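PDB 3EWL: uncharacterized protein from Bacteroides fragilis, which is of unknown function but carries a C-terminal thioredoxin-like domain with a CxxC pattern, consistent with a role in thiol-disulfide chemistry. Local coordinates for residues 7-12 with 21-26; 11-16 with 76-81; 65-70 with 88-93. One frame throughout, in Å; residues are numbered along the deposited sequence.

Contact 1: residues 7-12 with 21-26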
# COMPACT_ATOMS: atom_id res chain seq x y z
N ALA A 7 -7.42 5.32 9.49
CA ALA A 7 -6.73 4.10 9.12
C ALA A 7 -5.84 3.68 10.30
O ALA A 7 -5.18 4.54 10.90
CB ALA A 7 -5.90 4.35 7.91
N ALA A 8 -5.89 2.40 10.69
CA ALA A 8 -4.98 1.88 11.71
C ALA A 8 -3.48 2.12 11.38
O ALA A 8 -3.01 1.87 10.26
CB ALA A 8 -5.23 0.40 11.99
N ASP A 9 -2.75 2.63 12.37
CA ASP A 9 -1.33 2.87 12.24
C ASP A 9 -0.54 1.60 12.56
O ASP A 9 -0.99 0.74 13.35
CB ASP A 9 -0.94 4.03 13.17
CG ASP A 9 0.34 4.73 12.74
OD1 ASP A 9 0.83 4.43 11.61
OD2 ASP A 9 0.86 5.58 13.53
N PHE A 10 0.61 1.46 11.92
CA PHE A 10 1.53 0.34 12.14
C PHE A 10 2.94 0.75 11.73
O PHE A 10 3.12 1.77 11.03
CB PHE A 10 1.12 -0.88 11.28
CG PHE A 10 0.91 -0.54 9.84
CD1 PHE A 10 1.95 -0.69 8.91
CD2 PHE A 10 -0.32 -0.07 9.40
CE1 PHE A 10 1.75 -0.36 7.57
CE2 PHE A 10 -0.52 0.28 8.04
CZ PHE A 10 0.51 0.12 7.14
N THR A 11 3.92 -0.05 12.11
CA THR A 11 5.29 0.20 11.70
C THR A 11 5.68 -0.74 10.56
O THR A 11 5.01 -1.76 10.33
CB THR A 11 6.25 0.02 12.88
OG1 THR A 11 6.06 -1.29 13.43
CG2 THR A 11 5.97 1.08 13.98
N TYR A 12 6.77 -0.42 9.87
CA TYR A 12 7.27 -1.27 8.80
C TYR A 12 8.74 -0.99 8.62
O TYR A 12 9.24 0.05 9.08
CB TYR A 12 6.51 -1.03 7.48
CG TYR A 12 6.63 0.37 6.97
CD1 TYR A 12 7.63 0.72 6.06
CD2 TYR A 12 5.73 1.38 7.39
CE1 TYR A 12 7.77 2.03 5.60
CE2 TYR A 12 5.87 2.72 6.93
CZ TYR A 12 6.89 3.02 6.05
OH TYR A 12 7.02 4.30 5.59
N ARG A 21 6.61 4.64 10.92
CA ARG A 21 5.20 4.46 11.12
C ARG A 21 4.50 4.99 9.88
O ARG A 21 4.93 5.97 9.29
CB ARG A 21 4.76 5.23 12.36
CG ARG A 21 4.07 4.39 13.39
CD ARG A 21 4.42 4.85 14.79
NE ARG A 21 3.70 4.02 15.76
CZ ARG A 21 2.74 4.47 16.58
NH1 ARG A 21 2.15 3.63 17.42
NH2 ARG A 21 2.38 5.75 16.59
N MSE A 22 3.44 4.32 9.47
CA MSE A 22 2.64 4.76 8.33
C MSE A 22 2.22 6.21 8.49
O MSE A 22 2.26 6.98 7.52
CB MSE A 22 1.43 3.86 8.15
CG MSE A 22 0.60 4.22 6.94
SE MSE A 22 -0.90 5.37 7.44
CE MSE A 22 -1.99 3.86 8.12
N SER A 23 1.80 6.59 9.70
CA SER A 23 1.22 7.91 9.95
C SER A 23 2.26 8.99 9.73
O SER A 23 1.90 10.12 9.51
CB SER A 23 0.67 8.03 11.38
OG SER A 23 1.69 7.75 12.34
N ARG A 24 3.54 8.63 9.76
CA ARG A 24 4.63 9.58 9.60
C ARG A 24 4.89 9.90 8.14
O ARG A 24 5.68 10.82 7.84
CB ARG A 24 5.93 9.07 10.22
CG ARG A 24 5.79 8.72 11.69
CD ARG A 24 5.92 9.92 12.56
NE ARG A 24 7.21 9.93 13.24
CZ ARG A 24 7.45 9.36 14.42
NH1 ARG A 24 6.48 8.73 15.09
NH2 ARG A 24 8.67 9.44 14.94
N LEU A 25 4.28 9.13 7.23
CA LEU A 25 4.40 9.40 5.80
C LEU A 25 3.40 10.47 5.43
O LEU A 25 2.20 10.22 5.41
CB LEU A 25 4.13 8.15 4.98
CG LEU A 25 5.21 7.07 5.00
CD1 LEU A 25 4.73 5.86 4.20
CD2 LEU A 25 6.52 7.60 4.45
N LYS A 26 3.89 11.66 5.15
CA LYS A 26 3.01 12.77 4.79
C LYS A 26 2.70 12.65 3.32
O LYS A 26 3.62 12.34 2.53
CB LYS A 26 3.76 14.07 5.05
CG LYS A 26 5.28 13.98 4.72
CD LYS A 26 5.69 14.63 3.36
CE LYS A 26 6.09 16.07 3.57
NZ LYS A 26 6.22 16.48 5.02
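The carboxylate of Asp9 takes three polar partners from residues 21-23. Ser23 OG donates to Asp9 OD2 at 2.6 Å and Ser23 N to Asp9 OD1 at 3.0 Å, both from above the carboxylate plane, 38-39° out of it. Asp9 OD2 also lies over one face of the Arg21 guanidinium, 3.4 Å from Arg21 NH2, a salt bridge of charges alone since no N-H is aimed at the oxygen. The Asp9 side chain reaches these partners because CG stands anti to the backbone N (chi1 -157°). One backbone bond runs alongside, Met22 N to Phe10 O at 3.0 Å. It lies next to the antiparallel non-hydrogen-bonded pair of Thr11 and Arg21, where the beta hairpin of strands 11-13 and 19-21 gives way to the 3-10 turn 22-24. This hairpin precedes the first strand, 29-34, of the thioredoxin-like sheet. The apolar part of the contact centres on Met22, a selenomethionine. It sets CB over one face of the Phe10 ring, 4.2 Å from the ring centroid, and curls its bent chain round so that Met22 CE comes 3.9 Å from both Ala7 CB and Phe10 CE2. Farther along, the phenol end of Tyr12 meets Leu25 in one of the two conformers of that leucine.

Contact 2: residues 11-16 with 76-81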
# COMPACT_ATOMS: atom_id res chain seq x y z
N THR A 11 3.92 -0.05 12.11
CA THR A 11 5.29 0.20 11.70
C THR A 11 5.68 -0.74 10.56
O THR A 11 5.01 -1.76 10.33
CB THR A 11 6.25 0.02 12.88
OG1 THR A 11 6.06 -1.29 13.43
CG2 THR A 11 5.97 1.08 13.98
N TYR A 12 6.77 -0.42 9.87
CA TYR A 12 7.27 -1.27 8.80
C TYR A 12 8.74 -0.99 8.62
O TYR A 12 9.24 0.05 9.08
CB TYR A 12 6.51 -1.03 7.48
CG TYR A 12 6.63 0.37 6.97
CD1 TYR A 12 7.63 0.72 6.06
CD2 TYR A 12 5.73 1.38 7.39
CE1 TYR A 12 7.77 2.03 5.60
CE2 TYR A 12 5.87 2.72 6.93
CZ TYR A 12 6.89 3.02 6.05
OH TYR A 12 7.02 4.30 5.59
N VAL A 13 9.42 -1.92 7.95
CA VAL A 13 10.80 -1.71 7.53
C VAL A 13 10.87 -1.85 6.02
O VAL A 13 10.07 -2.57 5.40
CB VAL A 13 11.79 -2.65 8.25
CG1 VAL A 13 11.55 -4.12 7.85
CG2 VAL A 13 13.25 -2.18 8.00
N THR A 14 11.79 -1.09 5.43
CA THR A 14 12.10 -1.28 4.03
C THR A 14 13.44 -1.99 3.89
O THR A 14 14.21 -2.15 4.86
CB THR A 14 12.16 0.04 3.25
OG1 THR A 14 13.34 0.75 3.63
CG2 THR A 14 10.96 0.89 3.54
N VAL A 15 13.71 -2.40 2.67
CA VAL A 15 14.94 -3.06 2.36
C VAL A 15 16.16 -2.16 2.61
O VAL A 15 17.23 -2.65 2.94
CB VAL A 15 14.84 -3.59 0.92
CG1 VAL A 15 16.05 -3.25 0.14
CG2 VAL A 15 14.48 -5.08 0.95
N HIS A 16 15.98 -0.85 2.51
CA HIS A 16 17.03 0.09 2.83
C HIS A 16 17.09 0.41 4.31
O HIS A 16 17.74 1.37 4.73
CB HIS A 16 16.87 1.32 1.95
CG HIS A 16 16.87 0.98 0.50
ND1 HIS A 16 15.71 0.82 -0.22
CD2 HIS A 16 17.89 0.67 -0.33
CE1 HIS A 16 16.01 0.47 -1.46
NE2 HIS A 16 17.33 0.37 -1.56
N GLU A 76 12.40 -13.34 3.82
CA GLU A 76 13.43 -13.61 2.81
C GLU A 76 12.90 -13.45 1.40
O GLU A 76 13.46 -12.70 0.62
CB GLU A 76 14.12 -14.98 3.01
CG GLU A 76 14.84 -15.05 4.35
CD GLU A 76 15.87 -16.18 4.45
OE1 GLU A 76 15.59 -17.13 5.20
OE2 GLU A 76 16.96 -16.12 3.78
N GLU A 77 11.80 -14.13 1.10
CA GLU A 77 11.10 -13.99 -0.18
C GLU A 77 10.62 -12.54 -0.46
O GLU A 77 10.76 -12.03 -1.56
CB GLU A 77 9.89 -14.92 -0.16
CG GLU A 77 9.47 -15.43 -1.52
CD GLU A 77 9.79 -16.93 -1.72
OE1 GLU A 77 10.98 -17.28 -1.96
OE2 GLU A 77 8.84 -17.77 -1.64
N TRP A 78 10.02 -11.92 0.56
CA TRP A 78 9.66 -10.50 0.53
C TRP A 78 10.82 -9.61 0.08
O TRP A 78 10.69 -8.87 -0.88
CB TRP A 78 9.23 -10.04 1.94
CG TRP A 78 9.13 -8.52 1.99
CD1 TRP A 78 8.19 -7.76 1.39
CD2 TRP A 78 10.04 -7.61 2.62
NE1 TRP A 78 8.45 -6.43 1.58
CE2 TRP A 78 9.56 -6.30 2.37
CE3 TRP A 78 11.20 -7.76 3.40
CZ2 TRP A 78 10.20 -5.16 2.85
CZ3 TRP A 78 11.85 -6.62 3.87
CH2 TRP A 78 11.35 -5.33 3.60
N ALA A 79 11.94 -9.70 0.79
CA ALA A 79 13.14 -8.92 0.46
C ALA A 79 13.68 -9.16 -0.97
O ALA A 79 13.97 -8.21 -1.72
CB ALA A 79 14.23 -9.20 1.48
N THR A 80 13.81 -10.41 -1.36
CA THR A 80 14.29 -10.72 -2.71
C THR A 80 13.45 -9.97 -3.76
O THR A 80 13.99 -9.41 -4.74
CB THR A 80 14.23 -12.25 -2.95
OG1 THR A 80 15.20 -12.89 -2.12
CG2 THR A 80 14.55 -12.62 -4.42
N LYS A 81 12.14 -9.97 -3.57
CA LYS A 81 11.24 -9.44 -4.58
C LYS A 81 10.95 -7.96 -4.42
O LYS A 81 10.44 -7.33 -5.34
CB LYS A 81 9.93 -10.22 -4.58
CG LYS A 81 10.11 -11.71 -4.86
CD LYS A 81 10.37 -11.89 -6.30
CE LYS A 81 9.51 -13.00 -6.79
NZ LYS A 81 10.38 -14.22 -6.72
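In Trp78, CG lies anti to the backbone N (chi1 168°), and together with chi2 at 70° this carries the six-membered ring up to Val13 and Val15, CH2 foremost. That atom does most of the touching. Trp78 CH2 comes 3.5 Å from Val13 O, which approaches the ring obliquely. Trp78 CH2 is also 4.0 Å from Thr14 C, the carbonyl carbon, which lies at the ring edge near its plane. The methyl CG2 of Val15 meets Trp78 CH2 at 4.1 Å, the two side chains sliding past each other in opposite directions. Val15 CG2 also spans to the helix backbone, 4.1 Å from Ala79 CA, and to Ala79 CB at 4.2 Å. Val13 CG1 gives a looser contact with Trp78 CH2, 4.4 Å away. All of these are van der Waals distances, and the two segments together bury 169 Å², a small surface contact. The Trp78 ring also meets Tyr70 of strand 64-70, planes about 10° apart, and Trp93 of strand 90-93. Helix 75-82 is the crossover between those two parallel strands of the thioredoxin-like fold, and segment 11-16 passes this helix, with Val13 hydrogen-bonded through its backbone to Trp93.

Contact 3: residues 65-70 with 88-93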
# COMPACT_ATOMS: atom_id res chain seq x y z
N ARG A 65 1.14 8.79 -2.49
CA ARG A 65 2.15 7.95 -1.96
C ARG A 65 1.64 6.51 -2.03
O ARG A 65 0.54 6.23 -1.53
CB ARG A 65 2.23 8.32 -0.49
CG ARG A 65 3.22 9.31 -0.20
CD ARG A 65 4.51 8.59 0.06
NE ARG A 65 5.50 9.63 0.26
CZ ARG A 65 6.67 9.65 -0.34
NH1 ARG A 65 7.05 8.65 -1.14
NH2 ARG A 65 7.45 10.67 -0.10
N VAL A 66 2.40 5.60 -2.62
CA VAL A 66 2.06 4.20 -2.48
C VAL A 66 2.92 3.58 -1.44
O VAL A 66 4.19 3.62 -1.51
CB VAL A 66 2.20 3.41 -3.74
CG1 VAL A 66 1.76 1.94 -3.47
CG2 VAL A 66 1.33 4.05 -4.86
N LEU A 67 2.21 3.02 -0.45
CA LEU A 67 2.85 2.25 0.57
C LEU A 67 2.41 0.79 0.41
O LEU A 67 1.30 0.40 0.77
CB LEU A 67 2.48 2.80 1.96
CG LEU A 67 3.04 2.04 3.16
CD1 LEU A 67 4.58 1.91 3.10
CD2 LEU A 67 2.58 2.70 4.43
N ALA A 68 3.31 0.00 -0.16
CA ALA A 68 3.10 -1.41 -0.39
C ALA A 68 3.65 -2.14 0.83
O ALA A 68 4.86 -2.02 1.18
CB ALA A 68 3.83 -1.83 -1.72
N ILE A 69 2.77 -2.91 1.45
CA ILE A 69 3.06 -3.56 2.69
C ILE A 69 2.85 -5.08 2.62
O ILE A 69 1.75 -5.55 2.26
CB ILE A 69 2.13 -2.98 3.83
CG1 ILE A 69 2.41 -1.49 4.04
CG2 ILE A 69 2.34 -3.74 5.15
CD1 ILE A 69 3.92 -1.18 4.52
N TYR A 70 3.88 -5.83 2.99
CA TYR A 70 3.75 -7.30 3.14
C TYR A 70 3.49 -7.57 4.62
O TYR A 70 4.24 -7.12 5.46
CB TYR A 70 5.03 -8.00 2.69
CG TYR A 70 5.04 -9.50 2.94
CD1 TYR A 70 4.04 -10.35 2.41
CD2 TYR A 70 6.07 -10.07 3.67
CE1 TYR A 70 4.06 -11.73 2.67
CE2 TYR A 70 6.12 -11.44 3.92
CZ TYR A 70 5.14 -12.27 3.41
OH TYR A 70 5.25 -13.63 3.70
N GLY A 88 9.36 4.09 -7.24
CA GLY A 88 8.60 5.19 -6.61
C GLY A 88 7.71 4.77 -5.44
O GLY A 88 7.37 5.60 -4.61
N TRP A 89 7.29 3.51 -5.39
CA TRP A 89 6.53 2.97 -4.26
C TRP A 89 7.44 2.74 -3.08
O TRP A 89 8.59 2.29 -3.25
CB TRP A 89 5.88 1.62 -4.61
CG TRP A 89 4.79 1.70 -5.66
CD1 TRP A 89 4.57 2.71 -6.59
CD2 TRP A 89 3.79 0.70 -5.93
NE1 TRP A 89 3.49 2.39 -7.39
CE2 TRP A 89 2.98 1.18 -6.99
CE3 TRP A 89 3.49 -0.55 -5.34
CZ2 TRP A 89 1.90 0.45 -7.50
CZ3 TRP A 89 2.42 -1.28 -5.85
CH2 TRP A 89 1.63 -0.78 -6.91
N ILE A 90 6.94 3.03 -1.90
CA ILE A 90 7.60 2.63 -0.68
C ILE A 90 7.18 1.18 -0.45
O ILE A 90 6.01 0.88 -0.50
CB ILE A 90 7.16 3.53 0.47
CG1 ILE A 90 7.59 4.96 0.17
CG2 ILE A 90 7.74 3.05 1.86
CD1 ILE A 90 6.97 5.95 1.14
N VAL A 91 8.16 0.28 -0.26
CA VAL A 91 7.89 -1.15 -0.14
C VAL A 91 8.32 -1.59 1.26
O VAL A 91 9.51 -1.44 1.60
CB VAL A 91 8.70 -1.92 -1.20
CG1 VAL A 91 8.50 -3.44 -1.03
CG2 VAL A 91 8.29 -1.45 -2.57
N GLY A 92 7.37 -2.07 2.08
CA GLY A 92 7.65 -2.34 3.49
C GLY A 92 7.16 -3.69 3.99
O GLY A 92 6.25 -4.26 3.42
N TRP A 93 7.77 -4.20 5.05
CA TRP A 93 7.34 -5.42 5.71
C TRP A 93 6.92 -5.03 7.12
O TRP A 93 7.69 -4.40 7.82
CB TRP A 93 8.51 -6.44 5.78
CG TRP A 93 8.29 -7.67 6.67
CD1 TRP A 93 7.19 -8.46 6.70
CD2 TRP A 93 9.22 -8.25 7.60
NE1 TRP A 93 7.36 -9.48 7.60
CE2 TRP A 93 8.60 -9.38 8.17
CE3 TRP A 93 10.54 -7.93 8.00
CZ2 TRP A 93 9.23 -10.19 9.14
CZ3 TRP A 93 11.17 -8.72 8.98
CH2 TRP A 93 10.51 -9.84 9.54
O HOH W 1 5.05 6.75 -3.20
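The branched end of Val66 lies over one face of the Trp89 indole where strands 64-70 and 90-93 run side by side, the two parallel strands of a beta-alpha-beta unit in the thioredoxin-like fold. Val66 CB sits over the five-membered ring, 3.7 Å from its centroid and 10° off the normal. Val66 CG1, anti to the backbone N (chi1 -178°), extends over the ring fusion to 3.4 Å from Trp89 CD2. Ala68 CB adds an oblique contact to CE3 of the same indole, which also meets Phe33 and Phe49 edge-to-face. On the sheet face opposite Ala68, Leu67 CD1 meets Ile90 CG2 at 3.6 Å, while Ile90 CD1 runs up to the Arg65 guanidinium. On the face of Ala68 and Val91, the ring planes of Tyr70 and Trp93 differ by 28°, but the rings are slid apart and barely overlap, Tyr70 CD2 meeting Trp93 CD1 at 3.6 Å. The two backbones are joined by four hydrogen bonds, Ile90 N to Val66 O, Ala68 N to Ile90 O, Gly92 N to Ala68 O and Tyr70 N to Gly92 O. Ile69 CD1 comes 4.0 Å from Gly92 CA, which carries no side chain. A water accepts from Val66 N and donates to Gly88 O, each at 2.9 Å.

Contacts 1 and 2 both use strand 11-13 and share Thr11 and Tyr12, yet their centres lie 16 Å apart. Contact 3 is the hub, its centre about 11 Å from that of contact 1 and 10 Å from that of contact 2, and only 5 Å from the centre of the chain. Along the chain, contact 1 closes before contact 3 opens, and packs on it through Met22 against Leu67 and Leu25 against Ile90. Contacts 2 and 3 alternate in sequence, since helix 75-82 connects strands 64-70 and 90-93. The N-terminal hairpin and the turn after it thus pack on the sheet face carrying Leu67, Ile69 and Ile90, with segment 11-16 reaching the crossover helix beside strand 90-93, outermost within this chain.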